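Coat protein (Sulfolobus turreted icosahedral virus, PDB 2BBD) probably forms the icosahedral shell of an archaeal virus as its major capsid protein, with a fold that points to common ancestry with eukaryotic and bacterial viruses. Local coordinates at residues E175-P189 / Y306-L320. Numbering follows the deposited sequence.
Sequences EMPLATVLPKVIEIP and YSLYVSYVLPYYDQL
Tyr-306 opens the pairing by laying its ring obliquely against Pro-189, where CE1 comes 3.5 Å from the proline CB; the ring also meets that of Tyr-217, the two planes about 20° apart. From here the two strands run antiparallel. Ser-307 and Ile-188 exchange a reciprocal pair of backbone bonds, and the serine hydroxyl turns to Gln-214. Leu-308 then brings CD2 within 3.6 Å of CG1 of Val-185. On the same side of the sheet lies Glu-187, whose carboxylate is gripped at both oxygens, OE1 by Tyr-217 and OE2 by Ser-78. Tyr-309 sits on the other face with Ile-188, whose CD1 approaches the ring obliquely, while Tyr-309 N bonds to Ile-186 O and the return bond, from Ile-186 N, is weak.

These strands are neighbours inside a mixed sheet, between strand 72-78 and strand 210-219. The chain has the double jelly-roll fold of the PRD1-adenovirus lineage, and this sheet draws strands from both halves of the sequence.

Ser-311 O takes Lys-184 N (2.7 Å) from above the carbonyl plane, and its hydroxyl goes to Gln-209. At Tyr-312, chi1 of 56° wedges CG between backbone N and carbonyl carbon, carrying the ring off the strand, with CD2 3.6 Å from Val-181 CG1 and OH bonded to Asp-282. Val-313 closes the ladder with a reciprocal pair to Leu-182. Pro-315 then tucks CD close to Thr-180 O, its CG against Thr-180 CG2. Tyr-316, the helix N-cap, receives Met-176 N at OH (2.9 Å, 148°), and that hydroxyl also bonds Asp-173; Pro-177 O and Leu-178 O lie at the ring edge. A water takes the tyrosine N-H and donates to Leu-178 O and Thr-180 O. Finally Leu-320 slides CD2 past Leu-178 CG, 4.0 Å away.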
ATOM      1  N   GLU A 175      -5.017  20.216  18.368  1.00 36.42           N
ATOM      2  CA  GLU A 175      -5.300  19.978  16.953  1.00 36.40           C
ATOM      3  C   GLU A 175      -6.145  18.736  16.664  1.00 34.97           C
ATOM      4  O   GLU A 175      -7.085  18.796  15.872  1.00 36.24           O
ATOM      5  CB  GLU A 175      -3.992  19.904  16.166  1.00 38.20           C
ATOM      6  CG  GLU A 175      -3.189  21.194  16.227  1.00 45.42           C
ATOM      7  CD  GLU A 175      -1.992  21.201  15.287  1.00 49.90           C
ATOM      8  OE1 GLU A 175      -1.211  22.178  15.338  1.00 55.11           O
ATOM      9  OE2 GLU A 175      -1.831  20.243  14.498  1.00 51.00           O
HETATM   10  N   MSE A 176      -5.822  17.616  17.302  1.00 33.67           N
HETATM   11  CA  MSE A 176      -6.567  16.378  17.079  1.00 34.82           C
HETATM   12  C   MSE A 176      -6.833  15.631  18.375  1.00 34.87           C
HETATM   13  O   MSE A 176      -6.265  15.953  19.417  1.00 35.94           O
HETATM   14  CB  MSE A 176      -5.785  15.426  16.170  1.00 35.85           C
HETATM   15  CG  MSE A 176      -5.259  16.004  14.879  1.00 38.08           C
HETATM   16 SE   MSE A 176      -4.318  14.580  13.904  1.00 48.92          SE
HETATM   17  CE  MSE A 176      -4.672  15.160  12.082  1.00 40.61           C
ATOM     18  N   PRO A 177      -7.704  14.609  18.323  1.00 33.93           N
ATOM     19  CA  PRO A 177      -7.986  13.849  19.540  1.00 33.00           C
ATOM     20  C   PRO A 177      -6.685  13.230  20.051  1.00 34.44           C
ATOM     21  O   PRO A 177      -5.790  12.899  19.263  1.00 33.78           O
ATOM     22  CB  PRO A 177      -8.982  12.792  19.065  1.00 30.86           C
ATOM     23  CG  PRO A 177      -9.717  13.498  17.972  1.00 30.54           C
ATOM     24  CD  PRO A 177      -8.612  14.216  17.230  1.00 31.16           C
ATOM     25  N   LEU A 178      -6.581  13.089  21.371  1.00 34.23           N
ATOM     26  CA  LEU A 178      -5.398  12.510  22.002  1.00 33.15           C
ATOM     27  C   LEU A 178      -5.144  11.082  21.521  1.00 32.39           C
ATOM     28  O   LEU A 178      -4.008  10.716  21.233  1.00 33.55           O
ATOM     29  CB  LEU A 178      -5.568  12.503  23.525  1.00 34.68           C
ATOM     30  CG  LEU A 178      -4.403  11.974  24.367  1.00 36.43           C
ATOM     31  CD1 LEU A 178      -3.246  12.969  24.318  1.00 36.01           C
ATOM     32  CD2 LEU A 178      -4.867  11.774  25.814  1.00 37.35           C
ATOM     33  N   ALA A 179      -6.208  10.285  21.444  1.00 31.23           N
ATOM     34  CA  ALA A 179      -6.115   8.886  21.024  1.00 33.18           C
ATOM     35  C   ALA A 179      -6.038   8.695  19.508  1.00 34.52           C
ATOM     36  O   ALA A 179      -6.526   7.694  18.974  1.00 37.87           O
ATOM     37  CB  ALA A 179      -7.311   8.103  21.575  1.00 30.56           C
ATOM     38  N   THR A 180      -5.413   9.638  18.816  1.00 33.30           N
ATOM     39  CA  THR A 180      -5.310   9.552  17.370  1.00 31.52           C
ATOM     40  C   THR A 180      -4.151   8.699  16.846  1.00 31.95           C
ATOM     41  O   THR A 180      -2.999   8.867  17.251  1.00 30.28           O
ATOM     42  CB  THR A 180      -5.192  10.962  16.739  1.00 31.79           C
ATOM     43  OG1 THR A 180      -6.430  11.668  16.907  1.00 28.52           O
ATOM     44  CG2 THR A 180      -4.863  10.860  15.242  1.00 31.06           C
ATOM     45  N   VAL A 181      -4.483   7.785  15.938  1.00 29.95           N
ATOM     46  CA  VAL A 181      -3.499   6.937  15.287  1.00 29.96           C
ATOM     47  C   VAL A 181      -3.517   7.342  13.810  1.00 29.07           C
ATOM     48  O   VAL A 181      -4.529   7.181  13.128  1.00 29.45           O
ATOM     49  CB  VAL A 181      -3.851   5.431  15.395  1.00 29.31           C
ATOM     50  CG1 VAL A 181      -2.803   4.604  14.665  1.00 30.63           C
ATOM     51  CG2 VAL A 181      -3.921   5.012  16.857  1.00 28.94           C
ATOM     52  N   LEU A 182      -2.400   7.877  13.331  1.00 28.67           N
ATOM     53  CA  LEU A 182      -2.279   8.310  11.941  1.00 29.13           C
ATOM     54  C   LEU A 182      -1.522   7.309  11.069  1.00 30.35           C
ATOM     55  O   LEU A 182      -0.351   7.026  11.313  1.00 28.93           O
ATOM     56  CB  LEU A 182      -1.543   9.649  11.863  1.00 30.41           C
ATOM     57  CG  LEU A 182      -2.180  10.869  12.527  1.00 31.03           C
ATOM     58  CD1 LEU A 182      -1.279  12.083  12.330  1.00 31.19           C
ATOM     59  CD2 LEU A 182      -3.554  11.112  11.923  1.00 29.97           C
ATOM     60  N   PRO A 183      -2.182   6.761  10.040  1.00 30.72           N
ATOM     61  CA  PRO A 183      -1.480   5.810   9.181  1.00 29.88           C
ATOM     62  C   PRO A 183      -0.379   6.533   8.408  1.00 29.55           C
ATOM     63  O   PRO A 183      -0.519   7.710   8.075  1.00 28.58           O
ATOM     64  CB  PRO A 183      -2.590   5.280   8.274  1.00 29.93           C
ATOM     65  CG  PRO A 183      -3.534   6.448   8.186  1.00 32.18           C
ATOM     66  CD  PRO A 183      -3.583   6.922   9.615  1.00 29.79           C
ATOM     67  N   LYS A 184       0.729   5.835   8.175  1.00 28.63           N
ATOM     68  CA  LYS A 184       1.861   6.373   7.424  1.00 27.16           C
ATOM     69  C   LYS A 184       2.337   5.235   6.514  1.00 26.79           C
ATOM     70  O   LYS A 184       3.344   4.578   6.778  1.00 27.28           O
ATOM     71  CB  LYS A 184       2.981   6.802   8.367  1.00 26.72           C
ATOM     72  CG  LYS A 184       4.119   7.542   7.672  1.00 27.90           C
ATOM     73  CD  LYS A 184       5.255   7.814   8.639  1.00 30.21           C
ATOM     74  CE  LYS A 184       6.360   8.638   7.997  1.00 33.57           C
ATOM     75  NZ  LYS A 184       5.907  10.020   7.656  1.00 36.36           N
ATOM     76  N   VAL A 185       1.579   5.010   5.447  1.00 25.67           N
ATOM     77  CA  VAL A 185       1.848   3.947   4.484  1.00 23.92           C
ATOM     78  C   VAL A 185       2.641   4.487   3.303  1.00 23.80           C
ATOM     79  O   VAL A 185       2.093   5.126   2.409  1.00 21.38           O
ATOM     80  CB  VAL A 185       0.515   3.346   4.013  1.00 22.63           C
ATOM     81  CG1 VAL A 185       0.754   2.182   3.070  1.00 20.30           C
ATOM     82  CG2 VAL A 185      -0.296   2.907   5.237  1.00 19.87           C
ATOM     83  N   ILE A 186       3.940   4.211   3.305  1.00 23.76           N
ATOM     84  CA  ILE A 186       4.827   4.720   2.271  1.00 23.50           C
ATOM     85  C   ILE A 186       5.587   3.626   1.527  1.00 25.53           C
ATOM     86  O   ILE A 186       6.072   2.668   2.134  1.00 24.29           O
ATOM     87  CB  ILE A 186       5.875   5.676   2.883  1.00 24.29           C
ATOM     88  CG1 ILE A 186       5.198   6.697   3.807  1.00 24.64           C
ATOM     89  CG2 ILE A 186       6.646   6.364   1.775  1.00 23.63           C
ATOM     90  CD1 ILE A 186       4.250   7.666   3.101  1.00 24.35           C
ATOM     91  N   GLU A 187       5.700   3.780   0.210  1.00 24.15           N
ATOM     92  CA  GLU A 187       6.433   2.810  -0.585  1.00 23.09           C
ATOM     93  C   GLU A 187       7.800   3.397  -0.917  1.00 22.97           C
ATOM     94  O   GLU A 187       7.899   4.509  -1.437  1.00 25.15           O
ATOM     95  CB  GLU A 187       5.682   2.467  -1.878  1.00 19.96           C
ATOM     96  CG  GLU A 187       6.218   1.212  -2.542  1.00 23.89           C
ATOM     97  CD  GLU A 187       5.455   0.819  -3.791  1.00 25.48           C
ATOM     98  OE1 GLU A 187       5.299  -0.393  -4.029  1.00 30.50           O
ATOM     99  OE2 GLU A 187       5.023   1.710  -4.542  1.00 25.66           O
ATOM    100  N   ILE A 188       8.851   2.645  -0.610  1.00 24.40           N
ATOM    101  CA  ILE A 188      10.218   3.083  -0.858  1.00 25.22           C
ATOM    102  C   ILE A 188      10.966   2.082  -1.723  1.00 25.90           C
ATOM    103  O   ILE A 188      11.091   0.905  -1.375  1.00 24.80           O
ATOM    104  CB  ILE A 188      10.987   3.261   0.464  1.00 26.86           C
ATOM    105  CG1 ILE A 188      10.203   4.192   1.391  1.00 27.16           C
ATOM    106  CG2 ILE A 188      12.379   3.828   0.180  1.00 25.29           C
ATOM    107  CD1 ILE A 188      10.826   4.340   2.753  1.00 29.18           C
ATOM    108  N   PRO A 189      11.473   2.541  -2.873  1.00 27.15           N
ATOM    109  CA  PRO A 189      12.207   1.664  -3.783  1.00 25.85           C
ATOM    110  C   PRO A 189      13.703   1.623  -3.498  1.00 26.52           C
ATOM    111  O   PRO A 189      14.232   2.469  -2.783  1.00 26.40           O
ATOM    112  CB  PRO A 189      11.920   2.285  -5.136  1.00 26.03           C
ATOM    113  CG  PRO A 189      11.991   3.767  -4.811  1.00 24.57           C
ATOM    114  CD  PRO A 189      11.234   3.863  -3.490  1.00 24.28           C
ATOM    115  N   TYR A 306      11.136  -3.177  -4.200  1.00 21.69           N
ATOM    116  CA  TYR A 306      10.114  -2.254  -3.736  1.00 23.28           C
ATOM    117  C   TYR A 306       9.575  -2.660  -2.388  1.00 23.95           C
ATOM    118  O   TYR A 306       9.145  -3.795  -2.193  1.00 24.85           O
ATOM    119  CB  TYR A 306       8.993  -2.183  -4.759  1.00 21.60           C
ATOM    120  CG  TYR A 306       9.493  -1.624  -6.057  1.00 22.29           C
ATOM    121  CD1 TYR A 306       9.648  -0.249  -6.229  1.00 23.11           C
ATOM    122  CD2 TYR A 306       9.890  -2.471  -7.087  1.00 20.95           C
ATOM    123  CE1 TYR A 306      10.186   0.263  -7.392  1.00 24.05           C
ATOM    124  CE2 TYR A 306      10.432  -1.974  -8.248  1.00 21.53           C
ATOM    125  CZ  TYR A 306      10.581  -0.607  -8.401  1.00 23.82           C
ATOM    126  OH  TYR A 306      11.141  -0.117  -9.558  1.00 22.78           O
ATOM    127  N   SER A 307       9.612  -1.717  -1.453  1.00 23.28           N
ATOM    128  CA  SER A 307       9.136  -1.962  -0.107  1.00 22.66           C
ATOM    129  C   SER A 307       7.987  -1.020   0.268  1.00 23.77           C
ATOM    130  O   SER A 307       8.160   0.203   0.341  1.00 23.41           O
ATOM    131  CB  SER A 307      10.287  -1.786   0.879  1.00 21.39           C
ATOM    132  OG  SER A 307       9.844  -1.943   2.206  1.00 24.08           O
ATOM    133  N   LEU A 308       6.813  -1.599   0.491  1.00 22.92           N
ATOM    134  CA  LEU A 308       5.642  -0.822   0.882  1.00 22.91           C
ATOM    135  C   LEU A 308       5.439  -1.034   2.378  1.00 23.85           C
ATOM    136  O   LEU A 308       5.072  -2.130   2.831  1.00 25.02           O
ATOM    137  CB  LEU A 308       4.409  -1.279   0.095  1.00 20.99           C
ATOM    138  CG  LEU A 308       3.139  -0.425   0.231  1.00 22.40           C
ATOM    139  CD1 LEU A 308       2.172  -0.774  -0.891  1.00 24.42           C
ATOM    140  CD2 LEU A 308       2.490  -0.653   1.576  1.00 19.09           C
ATOM    141  N   TYR A 309       5.688   0.024   3.139  1.00 23.95           N
ATOM    142  CA  TYR A 309       5.559  -0.014   4.593  1.00 23.98           C
ATOM    143  C   TYR A 309       4.198   0.359   5.154  1.00 24.87           C
ATOM    144  O   TYR A 309       3.729   1.491   4.999  1.00 26.83           O
ATOM    145  CB  TYR A 309       6.596   0.907   5.217  1.00 22.34           C
ATOM    146  CG  TYR A 309       8.008   0.445   5.010  1.00 24.31           C
ATOM    147  CD1 TYR A 309       8.504  -0.654   5.702  1.00 20.86           C
ATOM    148  CD2 TYR A 309       8.857   1.126   4.147  1.00 22.99           C
ATOM    149  CE1 TYR A 309       9.818  -1.055   5.544  1.00 26.08           C
ATOM    150  CE2 TYR A 309      10.168   0.734   3.979  1.00 24.77           C
ATOM    151  CZ  TYR A 309      10.645  -0.353   4.681  1.00 25.19           C
ATOM    152  OH  TYR A 309      11.953  -0.729   4.531  1.00 28.06           O
ATOM    153  N   VAL A 310       3.555  -0.594   5.806  1.00 24.17           N
ATOM    154  CA  VAL A 310       2.282  -0.297   6.420  1.00 25.50           C
ATOM    155  C   VAL A 310       2.623   0.078   7.859  1.00 25.93           C
ATOM    156  O   VAL A 310       2.759  -0.790   8.720  1.00 26.44           O
ATOM    157  CB  VAL A 310       1.336  -1.505   6.392  1.00 24.08           C
ATOM    158  CG1 VAL A 310       0.051  -1.155   7.099  1.00 23.55           C
ATOM    159  CG2 VAL A 310       1.043  -1.904   4.941  1.00 23.16           C
ATOM    160  N   SER A 311       2.787   1.377   8.094  1.00 26.80           N
ATOM    161  CA  SER A 311       3.131   1.906   9.408  1.00 26.66           C
ATOM    162  C   SER A 311       2.131   2.972   9.878  1.00 28.72           C
ATOM    163  O   SER A 311       1.254   3.395   9.126  1.00 28.88           O
ATOM    164  CB  SER A 311       4.530   2.532   9.365  1.00 25.27           C
ATOM    165  OG  SER A 311       5.519   1.598   8.958  1.00 30.29           O
ATOM    166  N   TYR A 312       2.274   3.391  11.134  1.00 29.21           N
ATOM    167  CA  TYR A 312       1.428   4.430  11.709  1.00 30.09           C
ATOM    168  C   TYR A 312       2.223   5.252  12.723  1.00 31.93           C
ATOM    169  O   TYR A 312       3.289   4.836  13.182  1.00 31.37           O
ATOM    170  CB  TYR A 312       0.180   3.843  12.372  1.00 30.67           C
ATOM    171  CG  TYR A 312       0.443   2.807  13.439  1.00 32.70           C
ATOM    172  CD1 TYR A 312       0.621   1.464  13.103  1.00 31.52           C
ATOM    173  CD2 TYR A 312       0.496   3.165  14.788  1.00 33.40           C
ATOM    174  CE1 TYR A 312       0.840   0.506  14.075  1.00 32.44           C
ATOM    175  CE2 TYR A 312       0.715   2.206  15.778  1.00 33.40           C
ATOM    176  CZ  TYR A 312       0.889   0.879  15.411  1.00 34.63           C
ATOM    177  OH  TYR A 312       1.130  -0.078  16.369  1.00 36.08           O
ATOM    178  N   VAL A 313       1.698   6.425  13.054  1.00 30.77           N
ATOM    179  CA  VAL A 313       2.353   7.322  13.988  1.00 30.37           C
ATOM    180  C   VAL A 313       1.324   7.880  14.951  1.00 31.05           C
ATOM    181  O   VAL A 313       0.172   8.116  14.572  1.00 31.18           O
ATOM    182  CB  VAL A 313       3.008   8.516  13.249  1.00 30.32           C
ATOM    183  CG1 VAL A 313       3.546   9.527  14.258  1.00 31.09           C
ATOM    184  CG2 VAL A 313       4.120   8.028  12.350  1.00 29.80           C
ATOM    185  N   LEU A 314       1.740   8.075  16.198  1.00 30.87           N
ATOM    186  CA  LEU A 314       0.869   8.650  17.220  1.00 33.09           C
ATOM    187  C   LEU A 314       1.302  10.101  17.353  1.00 32.10           C
ATOM    188  O   LEU A 314       2.395  10.387  17.837  1.00 31.92           O
ATOM    189  CB  LEU A 314       1.051   7.946  18.562  1.00 31.31           C
ATOM    190  CG  LEU A 314       0.900   6.427  18.589  1.00 34.83           C
ATOM    191  CD1 LEU A 314       0.830   5.984  20.046  1.00 37.33           C
ATOM    192  CD2 LEU A 314      -0.353   5.995  17.851  1.00 34.87           C
ATOM    193  N   PRO A 315       0.454  11.038  16.915  1.00 31.36           N
ATOM    194  CA  PRO A 315       0.808  12.457  17.006  1.00 32.43           C
ATOM    195  C   PRO A 315       1.078  12.942  18.434  1.00 32.32           C
ATOM    196  O   PRO A 315       1.791  13.918  18.635  1.00 34.81           O
ATOM    197  CB  PRO A 315      -0.385  13.151  16.348  1.00 30.60           C
ATOM    198  CG  PRO A 315      -1.523  12.228  16.656  1.00 31.83           C
ATOM    199  CD  PRO A 315      -0.919  10.864  16.410  1.00 29.89           C
ATOM    200  N   TYR A 316       0.526  12.241  19.416  1.00 32.91           N
ATOM    201  CA  TYR A 316       0.703  12.594  20.821  1.00 35.96           C
ATOM    202  C   TYR A 316       1.322  11.420  21.577  1.00 38.40           C
ATOM    203  O   TYR A 316       0.989  11.165  22.738  1.00 38.64           O
ATOM    204  CB  TYR A 316      -0.652  12.955  21.439  1.00 35.02           C
ATOM    205  CG  TYR A 316      -1.374  14.036  20.671  1.00 35.61           C
ATOM    206  CD1 TYR A 316      -2.578  13.771  20.014  1.00 33.95           C
ATOM    207  CD2 TYR A 316      -0.825  15.312  20.550  1.00 34.79           C
ATOM    208  CE1 TYR A 316      -3.212  14.752  19.251  1.00 33.59           C
ATOM    209  CE2 TYR A 316      -1.451  16.296  19.790  1.00 35.29           C
ATOM    210  CZ  TYR A 316      -2.641  16.008  19.143  1.00 34.71           C
ATOM    211  OH  TYR A 316      -3.244  16.981  18.379  1.00 36.38           O
ATOM    212  N   TYR A 317       2.217  10.709  20.895  1.00 39.39           N
ATOM    213  CA  TYR A 317       2.913   9.546  21.441  1.00 40.05           C
ATOM    214  C   TYR A 317       3.339   9.740  22.900  1.00 40.09           C
ATOM    215  O   TYR A 317       2.918   8.999  23.783  1.00 37.43           O
ATOM    216  CB  TYR A 317       4.153   9.258  20.591  1.00 41.21           C
ATOM    217  CG  TYR A 317       4.893   7.998  20.978  1.00 43.95           C
ATOM    218  CD1 TYR A 317       4.474   6.752  20.514  1.00 45.04           C
ATOM    219  CD2 TYR A 317       6.017   8.053  21.807  1.00 44.96           C
ATOM    220  CE1 TYR A 317       5.156   5.592  20.861  1.00 44.63           C
ATOM    221  CE2 TYR A 317       6.704   6.894  22.161  1.00 43.90           C
ATOM    222  CZ  TYR A 317       6.268   5.670  21.684  1.00 43.61           C
ATOM    223  OH  TYR A 317       6.940   4.522  22.020  1.00 43.52           O
ATOM    224  N   ASP A 318       4.179  10.744  23.129  1.00 42.35           N
ATOM    225  CA  ASP A 318       4.691  11.057  24.460  1.00 46.26           C
ATOM    226  C   ASP A 318       3.599  11.169  25.522  1.00 47.34           C
ATOM    227  O   ASP A 318       3.614  10.424  26.503  1.00 48.88           O
ATOM    228  CB  ASP A 318       5.518  12.343  24.399  1.00 46.15           C
ATOM    229  CG  ASP A 318       6.781  12.171  23.579  1.00 48.02           C
ATOM    230  OD1 ASP A 318       7.382  13.184  23.167  1.00 49.40           O
ATOM    231  OD2 ASP A 318       7.178  11.009  23.349  1.00 51.20           O
ATOM    232  N   GLN A 319       2.656  12.087  25.330  1.00 48.46           N
ATOM    233  CA  GLN A 319       1.564  12.250  26.283  1.00 49.86           C
ATOM    234  C   GLN A 319       0.958  10.901  26.673  1.00 51.07           C
ATOM    235  O   GLN A 319       0.792  10.610  27.860  1.00 52.24           O
ATOM    236  CB  GLN A 319       0.467  13.152  25.703  1.00 50.27           C
ATOM    237  CG  GLN A 319       0.856  14.615  25.576  1.00 51.03           C
ATOM    238  CD  GLN A 319      -0.339  15.513  25.293  1.00 53.26           C
ATOM    239  OE1 GLN A 319      -0.926  15.470  24.211  1.00 54.22           O
ATOM    240  NE2 GLN A 319      -0.709  16.329  26.274  1.00 54.35           N
ATOM    241  N   LEU A 320       0.634  10.079  25.677  1.00 51.32           N
ATOM    242  CA  LEU A 320       0.043   8.768  25.938  1.00 52.17           C
ATOM    243  C   LEU A 320       0.957   7.874  26.765  1.00 54.26           C
ATOM    244  O   LEU A 320       0.488   6.996  27.492  1.00 54.22           O
ATOM    245  CB  LEU A 320      -0.288   8.063  24.624  1.00 50.73           C
ATOM    246  CG  LEU A 320      -1.478   8.606  23.831  1.00 50.65           C
ATOM    247  CD1 LEU A 320      -1.495   7.972  22.453  1.00 50.24           C
ATOM    248  CD2 LEU A 320      -2.775   8.314  24.572  1.00 48.03           C
TER
HETATM  249  O   HOH W   1      -1.773  10.171  19.444  1.00 29.47           O